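Local coordinates for proliferating cell nuclear antigen (PDB 3P91), which probably raises the processivity of DNA polymerase delta during DNA replication as a sliding clamp assembled from three subunits, at residues K18-S23 with A222-N227; S26-T31 with M45-V50; P133-D138 with Q235-M240; D138-L143 with N227-L232; S216-S221 with L249-A254. All coordinates share one frame; numbering follows the deposited sequence.

Contact 1. Residues K18-S23 with A222-N227; sequences KRVVES and APLADN
Helix 14-25 of the N-terminal half of the clamp subunit meets the 3-10 turn after helix 212-218 of the C-terminal half, and L224 does most of the touching, set against R19, V20 and S23. Its two methyls divide the work. CD2 reaches the helix between R19 CB, 3.9 Å away, and the V20 CG2 branch, while CD1 lies 3.9 Å from S23 OG. That hydroxyl is turned back on its own helix: with chi1 at -52° OG stays beside the backbone N and binds R19 O at 2.7 Å, and S23 N approaches the same oxygen from the opposite face of its carbonyl plane. R19 O is thus gripped twice, and the hydroxyl can border a leucine without giving up its polar partner. In PCNA clamps such helices line the inside of the ring; here one is met by the turn that follows another. R19, on the exposed side, stretches its extended chain past P223, with CG 4.3 Å from P223 CB and CD 3.8 Å from P223 O. Behind L224 and S23 stands L249 of strand 247-253, and V21 of the same helix packs on L80 and L84 of helix 77-84.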
# COMPACT_ATOMS: atom_id res chain seq x y z
N LYS A 18 16.96 10.69 -10.80
CA LYS A 18 15.61 10.30 -10.40
C LYS A 18 15.22 10.99 -9.10
O LYS A 18 14.12 11.50 -8.97
CB LYS A 18 15.53 8.79 -10.23
CG LYS A 18 15.82 8.01 -11.50
CD LYS A 18 15.81 6.50 -11.29
CE LYS A 18 14.42 6.01 -10.93
NZ LYS A 18 14.37 4.54 -11.02
N ARG A 19 16.14 10.99 -8.15
CA ARG A 19 15.92 11.64 -6.87
C ARG A 19 15.80 13.16 -7.01
O ARG A 19 14.98 13.79 -6.37
CB ARG A 19 17.05 11.29 -5.92
CG ARG A 19 17.05 9.84 -5.57
CD ARG A 19 18.30 9.42 -4.86
NE ARG A 19 18.14 8.05 -4.39
CZ ARG A 19 19.13 7.30 -3.91
NH1 ARG A 19 20.36 7.80 -3.83
NH2 ARG A 19 18.88 6.06 -3.51
N VAL A 20 16.64 13.73 -7.87
CA VAL A 20 16.56 15.15 -8.18
C VAL A 20 15.16 15.51 -8.66
O VAL A 20 14.52 16.41 -8.13
CB VAL A 20 17.59 15.52 -9.25
CG1 VAL A 20 17.23 16.82 -9.94
CG2 VAL A 20 18.97 15.57 -8.63
N VAL A 21 14.68 14.77 -9.66
CA VAL A 21 13.39 15.04 -10.28
C VAL A 21 12.17 14.86 -9.34
O VAL A 21 11.19 15.61 -9.45
CB VAL A 21 13.23 14.23 -11.58
CG1 VAL A 21 11.83 14.36 -12.12
CG2 VAL A 21 14.24 14.72 -12.59
N GLU A 22 12.22 13.89 -8.44
CA GLU A 22 11.18 13.76 -7.42
C GLU A 22 11.16 14.96 -6.50
O GLU A 22 10.13 15.62 -6.32
CB GLU A 22 11.40 12.50 -6.59
CG GLU A 22 11.02 11.25 -7.33
CD GLU A 22 9.75 11.44 -8.11
OE1 GLU A 22 9.79 11.35 -9.35
OE2 GLU A 22 8.70 11.71 -7.48
N SER A 23 12.31 15.24 -5.90
CA SER A 23 12.45 16.36 -5.00
C SER A 23 11.96 17.63 -5.67
O SER A 23 11.22 18.41 -5.09
CB SER A 23 13.91 16.51 -4.61
OG SER A 23 14.42 15.27 -4.14
N ALA A 222 14.69 14.67 1.08
CA ALA A 222 15.57 13.86 1.92
C ALA A 222 16.41 12.82 1.17
O ALA A 222 17.59 12.66 1.46
CB ALA A 222 14.76 13.20 3.04
N PRO A 223 15.81 12.11 0.21
CA PRO A 223 16.55 11.10 -0.55
C PRO A 223 17.87 11.58 -1.14
O PRO A 223 18.76 10.77 -1.38
CB PRO A 223 15.57 10.73 -1.67
CG PRO A 223 14.23 10.95 -1.06
CD PRO A 223 14.39 12.16 -0.19
N LEU A 224 18.01 12.88 -1.36
CA LEU A 224 19.22 13.42 -1.99
C LEU A 224 20.44 13.37 -1.09
O LEU A 224 21.57 13.41 -1.57
CB LEU A 224 18.99 14.86 -2.44
CG LEU A 224 18.31 15.07 -3.79
CD1 LEU A 224 18.08 16.54 -3.99
CD2 LEU A 224 19.13 14.49 -4.92
N ALA A 225 20.22 13.28 0.21
CA ALA A 225 21.31 13.47 1.15
C ALA A 225 20.95 12.93 2.51
O ALA A 225 19.82 13.06 2.94
CB ALA A 225 21.63 14.94 1.26
N ASP A 226 21.92 12.32 3.18
CA ASP A 226 21.69 11.73 4.50
C ASP A 226 21.19 12.74 5.52
O ASP A 226 20.29 12.46 6.31
CB ASP A 226 22.95 11.04 5.02
CG ASP A 226 23.12 9.64 4.47
OD1 ASP A 226 22.14 8.86 4.50
OD2 ASP A 226 24.24 9.31 4.00
N ASN A 227 21.79 13.93 5.48
CA ASN A 227 21.43 15.02 6.37
C ASN A 227 20.83 16.21 5.63
O ASN A 227 21.05 16.38 4.43
CB ASN A 227 22.66 15.47 7.17
CG ASN A 227 23.11 14.43 8.18
OD1 ASN A 227 22.30 13.85 8.90
ND2 ASN A 227 24.41 14.20 8.26

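Contact 2. Residues S26-T31 with M45-V50; sequences STIDKT and MDNSHV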
# COMPACT_ATOMS: atom_id res chain seq x y z
N SER A 26 7.93 18.05 -6.40
CA SER A 26 7.11 18.35 -5.23
C SER A 26 6.92 19.86 -5.02
O SER A 26 5.98 20.28 -4.36
CB SER A 26 7.73 17.73 -3.97
OG SER A 26 7.75 16.31 -4.03
N THR A 27 7.82 20.67 -5.58
CA THR A 27 7.77 22.10 -5.34
C THR A 27 7.55 22.94 -6.60
O THR A 27 7.16 24.10 -6.53
CB THR A 27 9.03 22.58 -4.62
OG1 THR A 27 10.15 22.42 -5.50
CG2 THR A 27 9.26 21.77 -3.34
N ILE A 28 7.82 22.34 -7.76
CA ILE A 28 7.62 23.03 -9.03
C ILE A 28 7.28 22.00 -10.11
O ILE A 28 7.80 20.89 -10.10
CB ILE A 28 8.85 23.92 -9.42
CG1 ILE A 28 8.63 24.60 -10.77
CG2 ILE A 28 10.14 23.12 -9.42
CD1 ILE A 28 7.70 25.79 -10.72
N ASP A 29 6.38 22.38 -11.02
CA ASP A 29 5.85 21.46 -12.04
C ASP A 29 6.61 21.50 -13.38
O ASP A 29 7.00 20.47 -13.92
CB ASP A 29 4.36 21.74 -12.30
CG ASP A 29 3.48 21.43 -11.09
OD1 ASP A 29 2.39 22.03 -11.00
OD2 ASP A 29 3.87 20.59 -10.23
N LYS A 30 6.78 22.70 -13.93
CA LYS A 30 7.56 22.86 -15.14
C LYS A 30 8.74 23.78 -14.85
O LYS A 30 8.59 24.77 -14.15
CB LYS A 30 6.70 23.44 -16.26
CG LYS A 30 5.47 22.62 -16.58
CD LYS A 30 4.49 23.41 -17.43
CE LYS A 30 3.16 22.68 -17.54
NZ LYS A 30 2.13 23.52 -18.22
N THR A 31 9.91 23.45 -15.36
CA THR A 31 11.07 24.30 -15.12
C THR A 31 12.13 24.16 -16.20
O THR A 31 12.18 23.15 -16.91
CB THR A 31 11.68 24.06 -13.72
OG1 THR A 31 12.59 25.12 -13.41
CG2 THR A 31 12.41 22.73 -13.66
N MET A 45 11.28 30.08 -8.94
CA MET A 45 10.35 30.12 -7.82
C MET A 45 9.52 28.86 -7.78
O MET A 45 9.30 28.22 -8.81
CB MET A 45 9.41 31.32 -7.93
CG MET A 45 10.13 32.64 -7.88
SD MET A 45 8.99 34.02 -7.77
CE MET A 45 8.02 33.78 -9.24
N ASP A 46 9.05 28.50 -6.60
CA ASP A 46 8.15 27.36 -6.45
C ASP A 46 6.84 27.66 -7.17
O ASP A 46 6.62 28.77 -7.63
CB ASP A 46 7.86 27.11 -4.97
CG ASP A 46 6.85 28.08 -4.41
OD1 ASP A 46 5.92 27.62 -3.73
OD2 ASP A 46 6.98 29.29 -4.64
N ASN A 47 5.98 26.66 -7.24
CA ASN A 47 4.65 26.81 -7.82
C ASN A 47 3.88 28.03 -7.32
O ASN A 47 3.24 28.73 -8.11
CB ASN A 47 3.82 25.56 -7.54
CG ASN A 47 4.07 24.46 -8.54
OD1 ASN A 47 4.19 24.72 -9.74
ND2 ASN A 47 4.17 23.23 -8.07
N SER A 48 3.92 28.27 -6.01
CA SER A 48 3.16 29.36 -5.41
C SER A 48 3.82 30.72 -5.52
O SER A 48 3.26 31.72 -5.07
CB SER A 48 2.91 29.06 -3.94
OG SER A 48 2.23 27.83 -3.81
N HIS A 49 5.01 30.77 -6.12
CA HIS A 49 5.73 32.02 -6.22
C HIS A 49 5.89 32.57 -4.83
O HIS A 49 5.55 33.72 -4.55
CB HIS A 49 4.94 33.01 -7.07
CG HIS A 49 4.93 32.66 -8.52
ND1 HIS A 49 5.42 31.46 -8.99
CD2 HIS A 49 4.51 33.35 -9.60
CE1 HIS A 49 5.30 31.43 -10.31
NE2 HIS A 49 4.75 32.56 -10.70
N VAL A 50 6.41 31.73 -3.95
CA VAL A 50 6.53 32.05 -2.54
C VAL A 50 7.96 31.81 -2.10
O VAL A 50 8.45 32.44 -1.16
CB VAL A 50 5.58 31.17 -1.69
CG1 VAL A 50 6.16 30.93 -0.32
CG2 VAL A 50 4.21 31.80 -1.60
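The chain leaving helix 14-25 runs past the type I turn D46-H49 and meets it through one straight backbone bond, N47 N to T27 O at 2.9 Å with an N-H...O angle of 165°. N47 then lays its side-chain amide across D29 at about a right angle. ND2 gives a weak bond to D29 OD2 (3.4 Å) and OD1 takes another weak and more bent one from D29 N. Carboxylate and amide planes are 54° apart, so the groups cross and do not lie flat together. I28 has CG1 anti to its backbone N (chi1 179°), which brings CD1 to 3.5 Å from M45 O and near N47 OD1. Within the turn, D46 O receives both H49 N and H49 ND1, the latter in the imidazole plane, while the M45 methyl CE sits over the centre of one ring face. D46 OD2 takes V50 N at 2.6 Å through its syn lone pair and also binds S51 N. With these amides pointing at it, the D46 carboxylate is probably charged, and it shapes the turn from within. Between the two segments, by contrast, one good backbone bond does the joining, and the exposed N47-D29 pair adds only weak polar links.

Contact 3. Residues P133-D138 with Q235-M240; sequences PELQSD and QAPLIM
L135 and P133 carry this contact, closing from the 133-138 loop onto A236 and P237, just ahead of strand 238-244. The tight part is small. L135 CD1 wedges between two neighbours, 3.5 Å from A236 CB and 3.3 Å from P237 O, with the proline ring carbon CD a little farther off at 3.9 Å. Next to it P133 and P237 lie side by side, running opposite ways, CG to CG at 3.6 Å. L135 gets there with CG beside its backbone N (chi1 -73°); chi2 (-38°) turns CD1 to A236 and P237 and leaves CD2 in looser touch with I239 CD1 at 4.4 Å. No hydrogen bond joins the two segments; side chains meet through carbon atoms, and one methyl rests on a backbone oxygen. On the solvent side E134 and Q136, alternating with P133 and L135, start their side chains away from the other segment and are exposed. Y252 of strand 247-253 completes the apolar patch, touching both P133 and L135. In PCNA the chain reaches its C-terminal domain through the interdomain connecting loop, and the end of that loop laid over the outer sheet is consistent with the family's hydrophobic docking area for PIP-box partners.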
# COMPACT_ATOMS: atom_id res chain seq x y z
N PRO A 133 18.69 35.35 -2.53
CA PRO A 133 18.79 36.47 -1.61
C PRO A 133 20.16 36.52 -0.93
O PRO A 133 20.91 35.54 -0.99
CB PRO A 133 17.70 36.17 -0.58
CG PRO A 133 17.54 34.70 -0.62
CD PRO A 133 17.78 34.30 -2.04
N GLU A 134 20.48 37.65 -0.30
CA GLU A 134 21.69 37.75 0.49
C GLU A 134 21.34 37.39 1.93
O GLU A 134 20.29 37.78 2.43
CB GLU A 134 22.28 39.17 0.42
CG GLU A 134 22.78 39.56 -0.95
CD GLU A 134 23.94 38.70 -1.43
OE1 GLU A 134 23.89 38.21 -2.58
OE2 GLU A 134 24.90 38.50 -0.66
N LEU A 135 22.23 36.64 2.57
CA LEU A 135 22.00 36.14 3.92
C LEU A 135 23.23 36.25 4.80
O LEU A 135 24.37 36.18 4.34
CB LEU A 135 21.62 34.65 3.90
CG LEU A 135 20.27 34.14 3.43
CD1 LEU A 135 19.16 35.07 3.87
CD2 LEU A 135 20.24 33.95 1.92
N GLN A 136 22.97 36.39 6.09
CA GLN A 136 23.96 36.04 7.09
C GLN A 136 23.20 35.42 8.24
O GLN A 136 22.53 36.11 9.00
CB GLN A 136 24.78 37.25 7.55
CG GLN A 136 23.97 38.35 8.12
CD GLN A 136 24.84 39.41 8.73
OE1 GLN A 136 26.07 39.34 8.64
NE2 GLN A 136 24.22 40.40 9.36
N SER A 137 23.28 34.10 8.33
CA SER A 137 22.41 33.35 9.24
C SER A 137 22.90 33.39 10.68
O SER A 137 24.09 33.55 10.94
CB SER A 137 22.24 31.91 8.75
OG SER A 137 23.49 31.29 8.56
N ASP A 138 21.96 33.26 11.61
CA ASP A 138 22.24 33.27 13.05
C ASP A 138 22.66 31.89 13.55
O ASP A 138 23.43 31.77 14.50
CB ASP A 138 21.02 33.74 13.83
CG ASP A 138 20.72 35.21 13.64
OD1 ASP A 138 19.53 35.58 13.64
OD2 ASP A 138 21.68 36.01 13.51
N GLN A 235 14.99 37.29 10.39
CA GLN A 235 14.27 38.18 9.49
C GLN A 235 14.43 37.85 8.01
O GLN A 235 13.55 38.18 7.20
CB GLN A 235 14.67 39.65 9.73
CG GLN A 235 14.02 40.30 10.94
CD GLN A 235 14.58 39.78 12.24
OE1 GLN A 235 15.79 39.79 12.45
NE2 GLN A 235 13.70 39.31 13.12
N ALA A 236 15.54 37.21 7.66
CA ALA A 236 15.87 36.86 6.28
C ALA A 236 15.55 35.39 5.97
O ALA A 236 15.49 34.56 6.88
CB ALA A 236 17.34 37.17 5.99
N PRO A 237 15.35 35.05 4.68
CA PRO A 237 14.93 33.69 4.32
C PRO A 237 15.82 32.57 4.84
O PRO A 237 17.05 32.67 4.84
CB PRO A 237 14.92 33.70 2.77
CG PRO A 237 15.51 35.00 2.37
CD PRO A 237 15.33 35.95 3.52
N LEU A 238 15.17 31.51 5.30
CA LEU A 238 15.84 30.29 5.68
C LEU A 238 16.39 29.58 4.44
O LEU A 238 15.86 29.74 3.35
CB LEU A 238 14.84 29.37 6.39
CG LEU A 238 15.19 27.89 6.57
CD1 LEU A 238 16.04 27.65 7.79
CD2 LEU A 238 13.91 27.10 6.62
N ILE A 239 17.44 28.80 4.63
CA ILE A 239 17.93 27.91 3.59
C ILE A 239 17.79 26.47 4.05
O ILE A 239 18.19 26.11 5.16
CB ILE A 239 19.41 28.13 3.27
CG1 ILE A 239 19.74 29.62 3.25
CG2 ILE A 239 19.79 27.50 1.94
CD1 ILE A 239 21.20 29.87 3.10
N MET A 240 17.22 25.63 3.19
CA MET A 240 17.21 24.20 3.44
C MET A 240 18.01 23.56 2.32
O MET A 240 17.59 23.56 1.18
CB MET A 240 15.78 23.67 3.47
CG MET A 240 15.64 22.26 4.03
SD MET A 240 13.93 21.68 3.98
CE MET A 240 13.16 22.83 5.11

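Contact 4. Residues D138-L143 with N227-L232; sequences DAIITL and NVKLSL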
# COMPACT_ATOMS: atom_id res chain seq x y z
N ASP A 138 21.96 33.26 11.61
CA ASP A 138 22.24 33.27 13.05
C ASP A 138 22.66 31.89 13.55
O ASP A 138 23.43 31.77 14.50
CB ASP A 138 21.02 33.74 13.83
CG ASP A 138 20.72 35.21 13.64
OD1 ASP A 138 19.53 35.58 13.64
OD2 ASP A 138 21.68 36.01 13.51
N ALA A 139 22.15 30.85 12.90
CA ALA A 139 22.49 29.48 13.25
C ALA A 139 22.35 28.56 12.05
O ALA A 139 21.47 28.76 11.20
CB ALA A 139 21.63 28.99 14.39
N ILE A 140 23.21 27.55 11.98
CA ILE A 140 23.16 26.57 10.91
C ILE A 140 22.99 25.18 11.49
O ILE A 140 23.86 24.68 12.19
CB ILE A 140 24.43 26.60 10.04
CG1 ILE A 140 24.56 27.96 9.35
CG2 ILE A 140 24.39 25.50 9.02
CD1 ILE A 140 25.89 28.16 8.69
N ILE A 141 21.85 24.57 11.19
CA ILE A 141 21.51 23.29 11.79
C ILE A 141 21.66 22.15 10.82
O ILE A 141 21.22 22.22 9.68
CB ILE A 141 20.08 23.31 12.28
CG1 ILE A 141 19.90 24.42 13.31
CG2 ILE A 141 19.72 21.97 12.86
CD1 ILE A 141 18.48 24.77 13.58
N THR A 142 22.30 21.08 11.28
CA THR A 142 22.47 19.88 10.48
C THR A 142 21.87 18.71 11.23
O THR A 142 22.08 18.56 12.43
CB THR A 142 23.94 19.60 10.18
OG1 THR A 142 24.48 20.67 9.39
CG2 THR A 142 24.08 18.29 9.43
N LEU A 143 21.13 17.88 10.51
CA LEU A 143 20.29 16.88 11.14
C LEU A 143 19.94 15.85 10.10
O LEU A 143 19.89 16.17 8.92
CB LEU A 143 19.03 17.58 11.63
CG LEU A 143 17.76 16.74 11.63
CD1 LEU A 143 17.83 15.61 12.66
CD2 LEU A 143 16.58 17.63 11.89
N ASN A 227 21.79 13.93 5.48
CA ASN A 227 21.43 15.02 6.37
C ASN A 227 20.83 16.21 5.63
O ASN A 227 21.05 16.38 4.43
CB ASN A 227 22.66 15.47 7.17
CG ASN A 227 23.11 14.43 8.18
OD1 ASN A 227 22.30 13.85 8.90
ND2 ASN A 227 24.41 14.20 8.26
N VAL A 228 20.06 17.03 6.34
CA VAL A 228 19.56 18.28 5.79
C VAL A 228 20.20 19.44 6.54
O VAL A 228 20.37 19.37 7.75
CB VAL A 228 18.03 18.40 5.89
CG1 VAL A 228 17.57 18.28 7.32
CG2 VAL A 228 17.55 19.71 5.27
N LYS A 229 20.55 20.50 5.83
CA LYS A 229 21.11 21.68 6.48
C LYS A 229 20.18 22.89 6.39
O LYS A 229 19.86 23.37 5.31
CB LYS A 229 22.48 22.03 5.92
CG LYS A 229 23.28 22.91 6.86
CD LYS A 229 24.61 23.30 6.28
CE LYS A 229 24.43 24.34 5.19
NZ LYS A 229 25.74 24.93 4.80
N LEU A 230 19.76 23.37 7.56
CA LEU A 230 18.91 24.53 7.64
C LEU A 230 19.72 25.71 8.15
O LEU A 230 20.23 25.70 9.27
CB LEU A 230 17.76 24.28 8.61
CG LEU A 230 16.85 23.06 8.44
CD1 LEU A 230 17.63 21.76 8.54
CD2 LEU A 230 15.77 23.09 9.52
N SER A 231 19.83 26.74 7.32
CA SER A 231 20.49 27.96 7.72
C SER A 231 19.44 28.96 8.15
O SER A 231 18.62 29.40 7.35
CB SER A 231 21.31 28.52 6.57
OG SER A 231 22.37 27.64 6.27
N LEU A 232 19.49 29.32 9.43
CA LEU A 232 18.39 30.02 10.10
C LEU A 232 18.69 31.49 10.44
O LEU A 232 19.71 31.80 11.05
CB LEU A 232 18.03 29.24 11.37
CG LEU A 232 16.75 29.57 12.14
CD1 LEU A 232 15.57 29.59 11.20
CD2 LEU A 232 16.55 28.54 13.23
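I140 keeps CG2 anti to its backbone N (chi1 -63°), while K229 runs out extended and then bends at chi3 (74°), which folds its aliphatic chain against that methyl, CD to CG2 at 3.5 Å. T142 works from the other flank: OG1 lies 3.6 Å from K229 CG, and its methyl CG2 meets N227 CB at 3.9 Å. S231 completes this face, with OG alongside I140 CG1. The opposite face is purely apolar. I141 and L230 pair there through their CB atoms, and I141 CD1 reaches L232 CD2 at 4.2 Å; A139, L143 and V228 point the same way. F148 of helix 145-158 packs on L143, V228 and L230, and C167 and V206 of the neighbouring four-stranded sheet meet A139 and L232, so this is the buried side. Between the faces the backbones run antiparallel, with hydrogen-bonded pairs A139-L232, I141-L230 and L143-V228. The straightest bond is I141 N to L230 O, 2.8 Å with an N-H...O angle of 174°. Where strand 139-144 begins, L232 O accepts two amides, D138 N at 2.7 Å and A139 N at 3.2 Å. D138 and A139 together face the single residue L232, one residue more on that side. The K229 amine, past the bend, makes a long, weak ion pair with E241 of strand 238-244. Such a pairing, closed by a classic beta bulge, belongs to the long antiparallel outer sheet of the PCNA subunit, where strand 227-232 sits between 238-244 and 139-144.

Contact 5. Residues S216-S221 with L249-A254; sequences SEFAKS and LKFYLA
The F218 and F251 rings lie face on face in an offset stack, their centroids 4.3 Å apart and their planes 18° from parallel. Because the rings are displaced in opposite senses, each also covers the other's CB: F251 CB stands 3.8 Å from the F218 centroid, almost straight above it, and F218 CB takes the matching CH-pi position over F251. Closest are the two CD1 atoms, at 3.4 Å. The edges are occupied too. L253 CB comes to the rim of F218 near its plane, 4.1 Å from CE2, and S221 OG sits at the rim of F251, 3.5 Å from CZ. This is where helix 212-218, on the inner side of the clamp, settles on strand 247-253 of the outer sheet, a helix-on-sheet layer characteristic of PCNA domains. F251 turns CG beside its backbone N (chi1 -58°), and its ring then reaches from the sheet toward S221. Past that ring L249 CD2 closes the row, 3.5 Å from S221 OG. F218 is flanked from outside the pair by T27 and by M240 of strand 238-244.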
# COMPACT_ATOMS: atom_id res chain seq x y z
N SER A 216 7.35 21.31 4.64
CA SER A 216 7.01 19.90 4.53
C SER A 216 7.16 19.35 3.10
O SER A 216 7.49 18.18 2.93
CB SER A 216 5.59 19.65 5.06
OG SER A 216 4.62 20.07 4.12
N GLU A 217 6.93 20.19 2.09
CA GLU A 217 7.17 19.79 0.70
C GLU A 217 8.67 19.78 0.41
O GLU A 217 9.16 18.91 -0.29
CB GLU A 217 6.43 20.72 -0.27
N PHE A 218 9.38 20.75 0.97
CA PHE A 218 10.82 20.84 0.79
C PHE A 218 11.49 19.62 1.41
O PHE A 218 12.43 19.07 0.85
CB PHE A 218 11.37 22.08 1.49
CG PHE A 218 10.96 23.38 0.86
CD1 PHE A 218 10.37 23.40 -0.39
CD2 PHE A 218 11.19 24.58 1.51
CE1 PHE A 218 9.99 24.60 -0.97
CE2 PHE A 218 10.81 25.78 0.94
CZ PHE A 218 10.21 25.79 -0.31
N ALA A 219 11.00 19.24 2.58
CA ALA A 219 11.60 18.18 3.38
C ALA A 219 11.64 16.86 2.64
O ALA A 219 12.46 15.99 2.94
CB ALA A 219 10.86 18.02 4.69
N LYS A 220 10.75 16.71 1.66
CA LYS A 220 10.66 15.47 0.90
C LYS A 220 11.85 15.26 -0.02
O LYS A 220 11.90 14.27 -0.75
CB LYS A 220 9.38 15.45 0.07
CG LYS A 220 8.12 15.53 0.88
CD LYS A 220 6.91 15.65 -0.03
CE LYS A 220 5.64 15.89 0.76
NZ LYS A 220 4.48 16.11 -0.15
N SER A 221 12.80 16.18 0.01
CA SER A 221 14.02 16.06 -0.79
C SER A 221 15.07 15.21 -0.08
O SER A 221 16.19 15.05 -0.56
CB SER A 221 14.59 17.44 -1.10
OG SER A 221 13.67 18.19 -1.88
N LEU A 249 21.08 20.79 -3.64
CA LEU A 249 19.75 21.32 -3.85
C LEU A 249 19.46 22.27 -2.71
O LEU A 249 19.73 21.96 -1.56
CB LEU A 249 18.73 20.19 -3.86
CG LEU A 249 17.27 20.61 -3.97
CD1 LEU A 249 17.02 21.34 -5.28
CD2 LEU A 249 16.34 19.41 -3.83
N LYS A 250 18.92 23.45 -3.02
CA LYS A 250 18.63 24.41 -1.97
C LYS A 250 17.29 25.08 -2.16
O LYS A 250 16.87 25.34 -3.29
CB LYS A 250 19.71 25.48 -1.89
CG LYS A 250 21.04 24.99 -1.42
CD LYS A 250 22.04 26.09 -1.63
CE LYS A 250 23.42 25.69 -1.18
NZ LYS A 250 24.35 26.81 -1.49
N PHE A 251 16.63 25.37 -1.04
CA PHE A 251 15.39 26.11 -1.05
C PHE A 251 15.55 27.35 -0.20
O PHE A 251 16.25 27.31 0.82
CB PHE A 251 14.27 25.27 -0.47
CG PHE A 251 14.06 23.99 -1.19
CD1 PHE A 251 13.16 23.92 -2.23
CD2 PHE A 251 14.75 22.86 -0.82
CE1 PHE A 251 12.95 22.74 -2.89
CE2 PHE A 251 14.54 21.68 -1.48
CZ PHE A 251 13.64 21.61 -2.52
N TYR A 252 14.90 28.43 -0.61
CA TYR A 252 14.94 29.69 0.12
C TYR A 252 13.54 30.11 0.48
O TYR A 252 12.70 30.29 -0.40
CB TYR A 252 15.58 30.78 -0.73
CG TYR A 252 17.02 30.51 -1.08
CD1 TYR A 252 18.04 31.15 -0.40
CD2 TYR A 252 17.37 29.61 -2.09
CE1 TYR A 252 19.36 30.92 -0.71
CE2 TYR A 252 18.69 29.36 -2.40
CZ TYR A 252 19.69 30.03 -1.71
OH TYR A 252 21.01 29.81 -1.99
N LEU A 253 13.29 30.27 1.78
CA LEU A 253 11.97 30.62 2.26
C LEU A 253 12.00 31.72 3.31
O LEU A 253 12.68 31.61 4.34
CB LEU A 253 11.25 29.38 2.80
CG LEU A 253 9.81 29.63 3.25
CD1 LEU A 253 8.93 30.01 2.07
CD2 LEU A 253 9.26 28.41 3.98
N ALA A 254 11.26 32.79 3.04
CA ALA A 254 11.21 33.92 3.95
C ALA A 254 10.31 33.63 5.16
O ALA A 254 9.26 33.02 5.03
CB ALA A 254 10.73 35.16 3.21

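In the fold
Contacts 1 and 5 are buried near the centre of the chain and touch each other, L224 meeting L249 and S23 meeting S221; both are mainly apolar packing, with a serine hydroxyl at the border of each, and no hydrogen bond between the segments. Contact 5 also meets contact 2, where T27 packs on F218, but contact 2 is partly exposed and leans on backbone and weak amide bonds. Contacts 3 and 4 share D138 and the outer sheet: strands 227-232 and 238-244 are neighbours there, and contact 4 is held by regular backbone pairing, whereas contact 3 is a hydrogen-bond-free apolar patch at the surface. Strand 238-244 of contact 3 in turn pairs with strand 247-253 of contact 5.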